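Local coordinates for protein uncharacterized HTH-type transcriptional regulator Rv0081 (Mycobacterium tuberculosis H37Rv, PDB 6JMI) that probably binds DNA as an ArsR-family winged helix-turn-helix transcription factor involved in hypoxic gene regulation, at residues A21-I25 / D43-E47. Residues are numbered along the deposited sequence; the frame is centred on the assembly and turned at random.
Sequences ARIRI and DVGLE. With SO4 (sulfate ion), chain E.
Arg24 and Asp43 meet in a salt bridge, the single oxygen OD2 of Asp43 being shared by NE of Arg24 at 2.7 Å and NH2 of Arg24 at 2.8 Å. OD2 comes to this edge from a position tilted out of the guanidinium plane, so neither N-H points straight at it and both hydrogen bonds are weak and strongly bent. The guanidinium and carboxylate planes stand 65° apart, so the acid does not make the flat, two-oxygen pairing of a side-on bridge. With CG anti to the backbone N (chi1 -176°) and a bend at chi2, the long arginine chain carries its charged end to the exposed acid on the loop.

Beside this polar pair, branched Val44 serves two neighbours with one methyl: CG2 packs 4.1 Å from CB of Ala21 and 4.0 Å from CG1 of Ile25. Alanine's short side chain suits the close approach of the loop, and Leu46, past a turn with positive phi at Gly45, is long enough to bring CD1 within 3.8 Å of CB of Ala21.

Residues 43-47 lie in the loop between helix 36-40 and helix 48-60, the probable recognition helix, within the predicted helix-turn-helix; their contacts join this loop to helix 20-31. Ile25 also packs on Leu51 and Leu55, and Leu46 touches Gln54. Farther out, the remaining nitrogen of Arg24, NH1, pairs with Glu27, a second acid for the same guanidinium, which probably helps to fix its rotation. Arg22 points away from the loop; its NH1 and NH2 bind O1 of a sulfate, probably from the crystallisation liquor, at 2.9 and 3.2 Å, while Gln54 accepts from its NE and His19 also binds the anion.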
# COMPACT_ATOMS: atom_id res chain seq x y z
N ALA A 21 -3.04 -11.75 2.27
CA ALA A 21 -1.88 -12.59 2.57
C ALA A 21 -0.59 -11.80 2.50
O ALA A 21 0.30 -11.97 3.34
CB ALA A 21 -1.84 -13.78 1.61
N ARG A 22 -0.46 -10.91 1.51
CA ARG A 22 0.76 -10.14 1.34
C ARG A 22 0.95 -9.12 2.46
O ARG A 22 2.09 -8.79 2.81
CB ARG A 22 0.76 -9.44 -0.01
CG ARG A 22 0.68 -10.39 -1.19
CD ARG A 22 0.83 -9.66 -2.51
NE ARG A 22 0.61 -10.54 -3.66
CZ ARG A 22 0.54 -10.12 -4.92
NH1 ARG A 22 0.68 -8.83 -5.20
NH2 ARG A 22 0.34 -10.99 -5.89
N ILE A 23 -0.15 -8.62 3.03
CA ILE A 23 -0.04 -7.67 4.13
C ILE A 23 0.46 -8.36 5.40
O ILE A 23 1.32 -7.83 6.12
CB ILE A 23 -1.38 -6.96 4.37
CG1 ILE A 23 -1.73 -6.07 3.18
CG2 ILE A 23 -1.34 -6.14 5.65
CD1 ILE A 23 -3.04 -5.34 3.33
N ARG A 24 -0.06 -9.56 5.69
CA ARG A 24 0.38 -10.28 6.88
C ARG A 24 1.84 -10.69 6.77
O ARG A 24 2.55 -10.73 7.78
CB ARG A 24 -0.51 -11.50 7.12
CG ARG A 24 -0.17 -12.26 8.39
CD ARG A 24 -0.22 -11.32 9.59
NE ARG A 24 0.08 -12.00 10.85
CZ ARG A 24 0.27 -11.38 12.01
NH1 ARG A 24 0.18 -10.06 12.08
NH2 ARG A 24 0.54 -12.08 13.10
N ILE A 25 2.31 -11.02 5.56
CA ILE A 25 3.72 -11.34 5.37
C ILE A 25 4.59 -10.13 5.71
O ILE A 25 5.62 -10.25 6.38
CB ILE A 25 3.98 -11.83 3.93
CG1 ILE A 25 3.26 -13.15 3.68
CG2 ILE A 25 5.47 -11.96 3.67
CD1 ILE A 25 3.41 -13.67 2.27
N ASP A 43 0.46 -17.56 10.61
CA ASP A 43 -0.97 -17.39 10.42
C ASP A 43 -1.33 -16.92 9.02
O ASP A 43 -2.48 -16.53 8.78
CB ASP A 43 -1.53 -16.42 11.46
CG ASP A 43 -0.51 -15.37 11.89
OD1 ASP A 43 0.67 -15.73 12.09
OD2 ASP A 43 -0.90 -14.19 12.03
N VAL A 44 -0.38 -16.97 8.08
CA VAL A 44 -0.70 -16.58 6.71
C VAL A 44 -1.44 -17.71 6.00
O VAL A 44 -2.24 -17.46 5.09
CB VAL A 44 0.58 -16.17 5.96
CG1 VAL A 44 1.57 -17.32 5.89
CG2 VAL A 44 0.25 -15.65 4.56
N GLY A 45 -1.20 -18.96 6.40
CA GLY A 45 -1.95 -20.10 5.92
C GLY A 45 -1.85 -20.36 4.43
O GLY A 45 -2.86 -20.60 3.77
N LEU A 46 -0.64 -20.32 3.90
CA LEU A 46 -0.40 -20.59 2.49
C LEU A 46 0.53 -21.78 2.33
O LEU A 46 1.43 -22.00 3.15
CB LEU A 46 0.20 -19.36 1.78
CG LEU A 46 -0.68 -18.11 1.74
CD1 LEU A 46 -0.02 -17.02 0.90
CD2 LEU A 46 -2.07 -18.43 1.21
N GLU A 47 0.31 -22.55 1.28
CA GLU A 47 1.18 -23.68 0.97
C GLU A 47 2.55 -23.17 0.52
O GLU A 47 2.73 -21.99 0.21
CB GLU A 47 0.55 -24.57 -0.09
S SO4 E . -0.75 -7.55 -8.40
O1 SO4 E . 0.13 -8.66 -8.05
O2 SO4 E . -2.03 -7.70 -7.71
O3 SO4 E . -0.13 -6.29 -7.99
O4 SO4 E . -0.97 -7.53 -9.84